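Local coordinates for protein ORF48 (Lactococcus phage TP901-1, PDB 3UH8) that is a structural component of the phage baseplate, its immunoglobulin-like N-terminal domain probably serving the assembly of the host-adhesion apparatus, at residues Met1-Ile6 / Ala31-Ile36; Ile19-His24 / His118-Lys123; Glu46-Phe51 / Phe100-Gly105. One frame throughout, in Å; residues are numbered along the deposited sequence.

Overall arrangement
Three of the strand pairings in the immunoglobulin-like domain of ORF48 are described, all within one mixed sheet. Contact 1 pairs strands 2-9 and 30-38 in parallel; contact 2, its centre about 12 Å away, pairs strand 21-23 in parallel with strand 112-122. Their segments alternate along the chain and touch, Ile6 meeting Val20. Contact 3, antiparallel between 49-54 and 92-103, opens after contact 1 closes and is nested in the loop of contact 2; its centre lies about 21 Å from that of contact 1 and 28 Å from that of contact 2, though Ile36 packs on Phe100. Strands 92-103 and 112-122 are sheet neighbours. Both terminal strands are thus tied into one compact domain, consistent with a structural baseplate protein.

Contact 1: residues Met1-Ile6 / Ala31-Ile36; sequences MTEHFI and AIVAQI
Phe5 and Val33 meet on one face of a parallel strand pair, the valine methyl CG1 lying at the edge of the ring, in its plane, 3.7 Å from Phe5 CD1. With CG of Phe5 anti to the backbone N (chi1 -175°), the ring extends along the partner strand as far as Gln35, whose CB lies 3.9 Å from Phe5 CZ. Phe5 and Gln35 run side by side and point the same way, although the amide at the end of the glutamine is turned steeply against the ring. The other methyl of Val33, CG2, faces Glu3: the CB of Glu3 and its carboxylate OE2 both approach it, OE2 at 3.7 Å. That carboxylate also makes a long, weak ion pair with Lys80 of strand 78-82, which borders strand 30-38 on the side away from strand 2-9. In this immunoglobulin-like, all-beta domain the first strand, 2-9, runs parallel to strand 30-38, with Glu3-Ala31, His4-Ile32, Phe5-Val33 and Ile6-Ala34 in register. Five backbone hydrogen bonds join the strands, among them His4 N to Ala31 O at 2.8 Å and Ile6 N to Val33 O at 3.0 Å. On the reverse face, Ile6 CG1 lies between the backbone N and the carbonyl carbon (chi1 56°), which directs it across to Ile32 CG2, at 4.1 Å in one of the two conformers of Ile32. The His4 ring turns an edge to the carbonyl of Ala31, its CD2 3.7 Å from that O, while Val20 and Leu22 pack against the same histidine.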
loop_
_atom_site.group_PDB
_atom_site.type_symbol
_atom_site.label_atom_id
_atom_site.label_comp_id
_atom_site.label_asym_id
_atom_site.label_seq_id
_atom_site.Cartn_x
_atom_site.Cartn_y
_atom_site.Cartn_z
ATOM N N MET A 1 12.115 3.381 13.518
ATOM C CA MET A 1 11.050 2.398 13.377
ATOM C C MET A 1 11.388 1.225 12.476
ATOM O O MET A 1 12.547 1.050 12.089
ATOM N N THR A 2 10.372 0.412 12.134
ATOM C CA THR A 2 10.541 -0.772 11.283
ATOM C C THR A 2 9.987 -0.587 9.875
ATOM O O THR A 2 9.026 0.161 9.679
ATOM C CB THR A 2 9.984 -2.033 11.959
ATOM O OG1 THR A 2 8.621 -1.816 12.329
ATOM C CG2 THR A 2 10.808 -2.461 13.159
ATOM N N GLU A 3 10.600 -1.278 8.897
ATOM C CA GLU A 3 10.201 -1.239 7.488
ATOM C C GLU A 3 9.959 -2.638 6.928
ATOM O O GLU A 3 10.665 -3.581 7.294
ATOM C CB GLU A 3 11.228 -0.475 6.637
ATOM C CG GLU A 3 11.185 1.031 6.838
ATOM C CD GLU A 3 12.273 1.807 6.123
ATOM O OE1 GLU A 3 13.466 1.603 6.447
ATOM O OE2 GLU A 3 11.929 2.653 5.267
ATOM N N HIS A 4 8.952 -2.769 6.042
ATOM C CA HIS A 4 8.579 -4.040 5.422
ATOM C C HIS A 4 8.552 -3.928 3.899
ATOM O O HIS A 4 7.637 -3.317 3.342
ATOM C CB HIS A 4 7.245 -4.567 5.989
ATOM C CG HIS A 4 7.254 -4.750 7.475
ATOM N ND1 HIS A 4 7.516 -5.980 8.050
ATOM C CD2 HIS A 4 7.055 -3.842 8.458
ATOM C CE1 HIS A 4 7.453 -5.785 9.358
ATOM N NE2 HIS A 4 7.181 -4.510 9.649
ATOM N N PHE A 5 9.579 -4.492 3.230
ATOM C CA PHE A 5 9.710 -4.437 1.774
ATOM C C PHE A 5 9.027 -5.574 1.030
ATOM O O PHE A 5 9.295 -6.745 1.302
ATOM C CB PHE A 5 11.174 -4.294 1.334
ATOM C CG PHE A 5 11.368 -4.105 -0.156
ATOM C CD1 PHE A 5 11.045 -2.903 -0.771
ATOM C CD2 PHE A 5 11.882 -5.129 -0.941
ATOM C CE1 PHE A 5 11.221 -2.732 -2.149
ATOM C CE2 PHE A 5 12.063 -4.955 -2.316
ATOM C CZ PHE A 5 11.731 -3.759 -2.912
ATOM N N ILE A 6 8.165 -5.207 0.064
ATOM C CA ILE A 6 7.407 -6.109 -0.810
ATOM C C ILE A 6 7.293 -5.531 -2.229
ATOM O O ILE A 6 7.346 -4.313 -2.405
ATOM C CB ILE A 6 6.004 -6.492 -0.239
ATOM C CG1 ILE A 6 5.125 -5.252 0.065
ATOM C CG2 ILE A 6 6.104 -7.459 0.954
ATOM C CD1 ILE A 6 3.642 -5.533 0.115
ATOM N N ALA A 31 6.431 0.929 8.728
ATOM C CA ALA A 31 6.149 1.277 7.344
ATOM C C ALA A 31 6.280 0.137 6.352
ATOM O O ALA A 31 7.126 -0.744 6.525
ATOM C CB ALA A 31 7.026 2.447 6.915
ATOM N N ILE A 32 5.426 0.168 5.310
ATOM C CA ILE A 32 5.425 -0.809 4.216
ATOM C C ILE A 32 6.098 -0.149 3.001
ATOM O O ILE A 32 5.572 0.830 2.466
ATOM C CB ILE A 32 3.999 -1.357 3.887
ATOM C CG1 ILE A 32 3.412 -2.163 5.076
ATOM C CG2 ILE A 32 4.012 -2.206 2.593
ATOM C CD1 ILE A 32 1.890 -2.513 4.973
ATOM N N VAL A 33 7.269 -0.656 2.609
ATOM C CA VAL A 33 8.023 -0.153 1.463
ATOM C C VAL A 33 7.608 -1.040 0.289
ATOM O O VAL A 33 7.793 -2.256 0.345
ATOM C CB VAL A 33 9.558 -0.132 1.708
ATOM C CG1 VAL A 33 10.295 0.497 0.527
ATOM C CG2 VAL A 33 9.900 0.608 3.001
ATOM N N ALA A 34 6.966 -0.452 -0.724
ATOM C CA ALA A 34 6.477 -1.241 -1.852
ATOM C C ALA A 34 7.059 -0.867 -3.208
ATOM O O ALA A 34 7.121 0.313 -3.552
ATOM C CB ALA A 34 4.955 -1.219 -1.898
ATOM N N GLN A 35 7.475 -1.890 -3.978
ATOM C CA GLN A 35 7.978 -1.745 -5.345
ATOM C C GLN A 35 6.791 -2.036 -6.280
ATOM O O GLN A 35 6.275 -3.154 -6.279
ATOM C CB GLN A 35 9.163 -2.707 -5.604
ATOM C CG GLN A 35 9.563 -2.811 -7.076
ATOM C CD GLN A 35 10.756 -1.967 -7.417
ATOM O OE1 GLN A 35 11.902 -2.340 -7.144
ATOM N NE2 GLN A 35 10.520 -0.833 -8.060
ATOM N N ILE A 36 6.299 -1.016 -7.002
ATOM C CA ILE A 36 5.189 -1.164 -7.934
ATOM C C ILE A 36 5.716 -1.790 -9.228
ATOM O O ILE A 36 6.756 -1.393 -9.756
ATOM C CB ILE A 36 4.388 0.146 -8.131
ATOM C CG1 ILE A 36 4.060 0.836 -6.776
ATOM C CG2 ILE A 36 3.125 -0.073 -8.945
ATOM C CD1 ILE A 36 3.357 -0.040 -5.616
#

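Contact 2: residues Ile19-His24 / His118-Lys123; sequences IVKLRH and HYIVEK
A chi1 of 71° at Tyr119 sets CG between the backbone N and the carbonyl carbon, and at Leu22 CG stands anti to the carbonyl carbon (chi1 -56°); together these torsions bring leucine CD1 obliquely against the tyrosine ring, 3.7 Å from Tyr119 CD1. The hydroxyl of Tyr119 is hydrogen-bonded to the carbonyl of Ala87, which fixes the far end of the ring. Beside it, CB of Val20 rests on CB of Tyr119. On the other face, the extended chain of Lys21 runs beside Ile120, CG to CG2 3.7 Å, and then passes Glu122. There the aliphatic CD of Lys21 meets OE2 of Glu122 at 3.4 Å, whereas the charges, Lys21 NZ and Glu122 OE2, stay 4.0 Å apart, beyond a salt bridge. Four backbone hydrogen bonds zip the strands; Glu122 N donates to Leu22 O at 2.7 Å, and His24 N to Glu122 O at 2.9 Å. Where the backbone bonds end toward His118, a water takes over, accepting from Val20 N at 2.8 Å and donating to His118 O at 2.7 Å. The outcome is a short strand, 21-23, laid parallel along the final strand of the domain, with Val20 and Leu22 of one segment and Tyr119 and Val121 of the other buried on the same side of the pair, a parallel pairing of early and last strands consistent with the immunoglobulin fold.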
loop_
_atom_site.group_PDB
_atom_site.type_symbol
_atom_site.label_atom_id
_atom_site.label_comp_id
_atom_site.label_asym_id
_atom_site.label_seq_id
_atom_site.Cartn_x
_atom_site.Cartn_y
_atom_site.Cartn_z
ATOM N N ILE A 19 5.848 -12.032 3.715
ATOM C CA ILE A 19 4.855 -11.873 4.777
ATOM C C ILE A 19 5.140 -10.675 5.689
ATOM O O ILE A 19 6.098 -10.697 6.464
ATOM C CB ILE A 19 4.543 -13.206 5.522
ATOM C CG1 ILE A 19 4.090 -14.295 4.510
ATOM C CG2 ILE A 19 3.485 -12.992 6.618
ATOM C CD1 ILE A 19 3.987 -15.723 5.036
ATOM N N VAL A 20 4.300 -9.629 5.572
ATOM C CA VAL A 20 4.390 -8.402 6.367
ATOM C C VAL A 20 3.699 -8.646 7.707
ATOM O O VAL A 20 2.497 -8.910 7.734
ATOM C CB VAL A 20 3.813 -7.165 5.618
ATOM C CG1 VAL A 20 3.734 -5.938 6.528
ATOM C CG2 VAL A 20 4.627 -6.849 4.368
ATOM N N LYS A 21 4.463 -8.568 8.808
ATOM C CA LYS A 21 3.944 -8.774 10.161
ATOM C C LYS A 21 4.085 -7.509 11.003
ATOM O O LYS A 21 5.176 -7.196 11.486
ATOM C CB LYS A 21 4.599 -9.990 10.838
ATOM C CG LYS A 21 4.239 -11.312 10.181
ATOM C CD LYS A 21 4.887 -12.490 10.873
ATOM C CE LYS A 21 4.410 -13.794 10.289
ATOM N NZ LYS A 21 5.035 -14.959 10.962
ATOM N N LEU A 22 2.977 -6.769 11.146
ATOM C CA LEU A 22 2.939 -5.520 11.908
ATOM C C LEU A 22 2.535 -5.751 13.369
ATOM O O LEU A 22 1.995 -6.807 13.702
ATOM C CB LEU A 22 2.016 -4.482 11.230
ATOM C CG LEU A 22 2.297 -4.108 9.761
ATOM C CD1 LEU A 22 1.264 -3.129 9.245
ATOM C CD2 LEU A 22 3.682 -3.509 9.581
ATOM N N ARG A 23 2.832 -4.772 14.242
ATOM C CA ARG A 23 2.512 -4.828 15.669
ATOM C C ARG A 23 1.459 -3.793 16.014
ATOM O O ARG A 23 1.623 -2.609 15.716
ATOM C CB ARG A 23 3.766 -4.672 16.536
ATOM C CG ARG A 23 4.657 -5.910 16.528
ATOM C CD ARG A 23 6.063 -5.603 17.002
ATOM N NE ARG A 23 6.713 -4.608 16.151
ATOM C CZ ARG A 23 8.001 -4.622 15.820
ATOM N NH1 ARG A 23 8.799 -5.585 16.261
ATOM N NH2 ARG A 23 8.496 -3.674 15.037
ATOM N N HIS A 24 0.369 -4.263 16.624
ATOM C CA HIS A 24 -0.814 -3.497 17.004
ATOM C C HIS A 24 -0.606 -2.218 17.843
ATOM O O HIS A 24 -1.032 -1.141 17.414
ATOM C CB HIS A 24 -1.872 -4.435 17.609
ATOM C CG HIS A 24 -2.908 -3.742 18.430
ATOM N ND1 HIS A 24 -3.877 -2.952 17.847
ATOM C CD2 HIS A 24 -3.068 -3.715 19.773
ATOM C CE1 HIS A 24 -4.602 -2.485 18.847
ATOM N NE2 HIS A 24 -4.153 -2.920 20.025
ATOM N N HIS A 118 -2.151 -9.098 1.137
ATOM C CA HIS A 118 -2.452 -9.258 2.543
ATOM C C HIS A 118 -1.267 -8.946 3.424
ATOM O O HIS A 118 -0.121 -9.146 3.021
ATOM C CB HIS A 118 -2.951 -10.676 2.826
ATOM C CG HIS A 118 -4.312 -10.968 2.272
ATOM N ND1 HIS A 118 -4.474 -11.454 0.986
ATOM C CD2 HIS A 118 -5.526 -10.878 2.862
ATOM C CE1 HIS A 118 -5.778 -11.622 0.829
ATOM N NE2 HIS A 118 -6.451 -11.292 1.934
ATOM N N TYR A 119 -1.555 -8.464 4.637
ATOM C CA TYR A 119 -0.580 -8.198 5.686
ATOM C C TYR A 119 -1.180 -8.625 7.021
ATOM O O TYR A 119 -2.405 -8.628 7.175
ATOM C CB TYR A 119 -0.078 -6.738 5.679
ATOM C CG TYR A 119 -1.074 -5.694 6.137
ATOM C CD1 TYR A 119 -1.119 -5.278 7.463
ATOM C CD2 TYR A 119 -1.912 -5.057 5.225
ATOM C CE1 TYR A 119 -2.007 -4.289 7.885
ATOM C CE2 TYR A 119 -2.802 -4.062 5.633
ATOM C CZ TYR A 119 -2.844 -3.680 6.966
ATOM O OH TYR A 119 -3.729 -2.720 7.382
ATOM N N ILE A 120 -0.330 -9.016 7.971
ATOM C CA ILE A 120 -0.797 -9.475 9.277
ATOM C C ILE A 120 -0.475 -8.512 10.411
ATOM O O ILE A 120 0.677 -8.116 10.571
ATOM C CB ILE A 120 -0.451 -10.980 9.571
ATOM C CG1 ILE A 120 -0.362 -11.300 11.080
ATOM C CG2 ILE A 120 0.797 -11.460 8.832
ATOM C CD1 ILE A 120 -1.115 -12.514 11.506
ATOM N N VAL A 121 -1.499 -8.133 11.190
ATOM C CA VAL A 121 -1.297 -7.304 12.367
ATOM C C VAL A 121 -1.291 -8.262 13.550
ATOM O O VAL A 121 -2.263 -8.986 13.772
ATOM C CB VAL A 121 -2.302 -6.141 12.561
ATOM C CG1 VAL A 121 -1.952 -5.336 13.811
ATOM C CG2 VAL A 121 -2.335 -5.224 11.343
ATOM N N GLU A 122 -0.165 -8.305 14.257
ATOM C CA GLU A 122 0.029 -9.163 15.421
ATOM C C GLU A 122 -0.052 -8.357 16.707
ATOM O O GLU A 122 0.080 -7.131 16.691
ATOM C CB GLU A 122 1.375 -9.898 15.332
ATOM C CG GLU A 122 1.358 -11.062 14.357
ATOM C CD GLU A 122 2.661 -11.804 14.130
ATOM O OE1 GLU A 122 3.706 -11.385 14.679
ATOM O OE2 GLU A 122 2.635 -12.812 13.389
ATOM N N LYS A 123 -0.281 -9.058 17.824
ATOM C CA LYS A 123 -0.369 -8.481 19.159
ATOM C C LYS A 123 0.223 -9.469 20.166
ATOM O O LYS A 123 -0.134 -10.646 20.164
ATOM C CB LYS A 123 -1.828 -8.152 19.506
ATOM C CG LYS A 123 -1.980 -7.434 20.832
ATOM C CD LYS A 123 -3.424 -7.356 21.254
ATOM C CE LYS A 123 -3.590 -6.695 22.600
ATOM N NZ LYS A 123 -3.257 -5.247 22.575
HETATM O O HOH W 1 2.413 -9.782 3.497
#

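Contact 3: residues Glu46-Phe51 / Phe100-Gly105; sequences EGLQPF and FRKQEG
The side chain of Arg101 crosses that of Phe51 at about a right angle, its aliphatic part making the closest approach, with Arg101 CD 3.7 Å from Phe51 CD2. Beyond it the guanidinium forms an off-centre cation-pi contact, with Arg101 CZ 4.9 Å from the ring centroid and the two planes only 22° apart. Extended from CG to NE, the arginine comes in over the CD2 side and sets its charge above the CG end of the ring. On the opposite face of the strand pair, Pro50 CB meets the Phe100 ring obliquely, 3.6 Å from its CE2. Leu48 comes in at about a right angle to Phe100, its CD1 4.1 Å from Phe100 CB, while its other methyl, CD2, meets Lys102 CB at 3.6 Å.

These side chains are positioned by one reciprocal pair of backbone hydrogen bonds: Gln49 N donates to Arg101 O at 2.8 Å and Arg101 N to Gln49 O at 2.9 Å. Gln49 and Arg101 are therefore a hydrogen-bonded antiparallel pair, and Pro50, which has no N-H to give, falls at the non-hydrogen-bonded pair with Phe100. The short strand segments run 129° apart, a strongly twisted antiparallel pairing in the domain's beta sheet that joins the start of strand 49-54 to the end of strand 92-103.

A second shell fixes the polar ends. Arg101 is held through NE by Ser99 OG and through NH2 by a salt bridge to Glu66, which would help hold the guanidinium over that end of the Phe51 ring; Gln49 NE2 bonds to the carbonyl of Val69. Farther out, Trp108 of strand 108-110 meets Phe51 edge-to-face, Phe112 of strand 112-122 stacks on Phe100, and strand 65-73 pairs with the other edge of strand 49-54.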
loop_
_atom_site.group_PDB
_atom_site.type_symbol
_atom_site.label_atom_id
_atom_site.label_comp_id
_atom_site.label_asym_id
_atom_site.label_seq_id
_atom_site.Cartn_x
_atom_site.Cartn_y
_atom_site.Cartn_z
ATOM N N GLU A 46 4.387 8.686 -12.518
ATOM C CA GLU A 46 4.712 10.115 -12.592
ATOM C C GLU A 46 3.443 10.905 -12.852
ATOM O O GLU A 46 2.668 10.568 -13.754
ATOM C CB GLU A 46 5.737 10.395 -13.709
ATOM C CG GLU A 46 6.982 9.529 -13.632
ATOM C CD GLU A 46 8.197 9.968 -14.431
ATOM O OE1 GLU A 46 8.091 10.922 -15.236
ATOM O OE2 GLU A 46 9.258 9.325 -14.266
ATOM N N GLY A 47 3.224 11.918 -12.023
ATOM C CA GLY A 47 2.040 12.760 -12.085
ATOM C C GLY A 47 0.847 12.161 -11.365
ATOM O O GLY A 47 -0.244 12.735 -11.402
ATOM N N LEU A 48 1.042 10.998 -10.707
ATOM C CA LEU A 48 -0.000 10.307 -9.950
ATOM C C LEU A 48 0.368 10.192 -8.478
ATOM O O LEU A 48 1.542 10.028 -8.133
ATOM C CB LEU A 48 -0.330 8.916 -10.533
ATOM C CG LEU A 48 -0.860 8.847 -11.975
ATOM C CD1 LEU A 48 -0.983 7.414 -12.435
ATOM C CD2 LEU A 48 -2.204 9.535 -12.116
ATOM N N GLN A 49 -0.652 10.277 -7.615
ATOM C CA GLN A 49 -0.535 10.203 -6.164
ATOM C C GLN A 49 -0.995 8.828 -5.656
ATOM O O GLN A 49 -2.135 8.437 -5.921
ATOM C CB GLN A 49 -1.348 11.347 -5.527
ATOM C CG GLN A 49 -1.544 11.286 -4.010
ATOM C CD GLN A 49 -0.279 11.500 -3.228
ATOM O OE1 GLN A 49 0.576 12.316 -3.587
ATOM N NE2 GLN A 49 -0.143 10.771 -2.131
ATOM N N PRO A 50 -0.130 8.076 -4.934
ATOM C CA PRO A 50 -0.563 6.767 -4.419
ATOM C C PRO A 50 -1.440 6.877 -3.176
ATOM O O PRO A 50 -1.235 7.756 -2.338
ATOM C CB PRO A 50 0.748 6.032 -4.130
ATOM C CG PRO A 50 1.789 7.083 -4.028
ATOM C CD PRO A 50 1.257 8.388 -4.534
ATOM N N PHE A 51 -2.425 5.980 -3.071
ATOM C CA PHE A 51 -3.359 5.932 -1.951
ATOM C C PHE A 51 -3.425 4.543 -1.348
ATOM O O PHE A 51 -3.521 3.555 -2.079
ATOM C CB PHE A 51 -4.759 6.385 -2.395
ATOM C CG PHE A 51 -4.936 7.881 -2.472
ATOM C CD1 PHE A 51 -5.437 8.593 -1.390
ATOM C CD2 PHE A 51 -4.601 8.579 -3.623
ATOM C CE1 PHE A 51 -5.600 9.980 -1.461
ATOM C CE2 PHE A 51 -4.778 9.963 -3.698
ATOM C CZ PHE A 51 -5.264 10.656 -2.612
ATOM N N PHE A 100 -3.620 4.677 -7.593
ATOM C CA PHE A 100 -2.863 5.825 -8.100
ATOM C C PHE A 100 -3.814 6.795 -8.768
ATOM O O PHE A 100 -4.531 6.420 -9.698
ATOM C CB PHE A 100 -1.723 5.361 -9.022
ATOM C CG PHE A 100 -0.768 4.407 -8.335
ATOM C CD1 PHE A 100 -1.049 3.046 -8.261
ATOM C CD2 PHE A 100 0.389 4.875 -7.725
ATOM C CE1 PHE A 100 -0.185 2.173 -7.600
ATOM C CE2 PHE A 100 1.260 3.997 -7.072
ATOM C CZ PHE A 100 0.959 2.654 -7.004
ATOM N N ARG A 101 -3.886 8.025 -8.224
ATOM C CA ARG A 101 -4.860 9.031 -8.645
ATOM C C ARG A 101 -4.294 10.398 -9.024
ATOM O O ARG A 101 -3.226 10.793 -8.555
ATOM C CB ARG A 101 -5.947 9.198 -7.555
ATOM C CG ARG A 101 -6.357 7.883 -6.892
ATOM C CD ARG A 101 -7.460 7.989 -5.868
ATOM N NE ARG A 101 -7.796 6.656 -5.370
ATOM C CZ ARG A 101 -8.658 6.403 -4.391
ATOM N NH1 ARG A 101 -9.287 7.399 -3.780
ATOM N NH2 ARG A 101 -8.893 5.154 -4.011
ATOM N N LYS A 102 -5.052 11.133 -9.863
ATOM C CA LYS A 102 -4.749 12.505 -10.277
ATOM C C LYS A 102 -5.979 13.403 -10.066
ATOM O O LYS A 102 -7.114 12.932 -10.189
ATOM C CB LYS A 102 -4.171 12.558 -11.709
ATOM C CG LYS A 102 -5.096 13.056 -12.810
ATOM C CD LYS A 102 -4.789 12.355 -14.114
ATOM C CE LYS A 102 -4.495 13.308 -15.235
ATOM N NZ LYS A 102 -4.433 12.594 -16.536
ATOM N N GLN A 103 -5.752 14.684 -9.746
ATOM C CA GLN A 103 -6.802 15.650 -9.466
ATOM C C GLN A 103 -7.314 16.417 -10.657
ATOM O O GLN A 103 -6.544 16.987 -11.437
ATOM C CB GLN A 103 -6.376 16.591 -8.361
ATOM C CG GLN A 103 -6.986 16.214 -7.047
ATOM C CD GLN A 103 -6.932 17.360 -6.091
ATOM O OE1 GLN A 103 -5.894 17.993 -5.911
ATOM N NE2 GLN A 103 -8.057 17.677 -5.475
ATOM N N GLU A 104 -8.648 16.416 -10.786
ATOM C CA GLU A 104 -9.375 17.057 -11.880
ATOM C C GLU A 104 -10.854 17.189 -11.487
ATOM O O GLU A 104 -11.531 16.191 -11.252
ATOM C CB GLU A 104 -9.218 16.162 -13.109
ATOM C CG GLU A 104 -9.443 16.791 -14.456
ATOM C CD GLU A 104 -9.047 15.800 -15.511
ATOM O OE1 GLU A 104 -9.834 14.850 -15.746
ATOM O OE2 GLU A 104 -7.888 15.898 -15.982
ATOM N N GLY A 105 -11.323 18.434 -11.438
ATOM C CA GLY A 105 -12.679 18.783 -11.031
ATOM C C GLY A 105 -12.765 19.053 -9.538
ATOM O O GLY A 105 -13.856 19.152 -8.981
#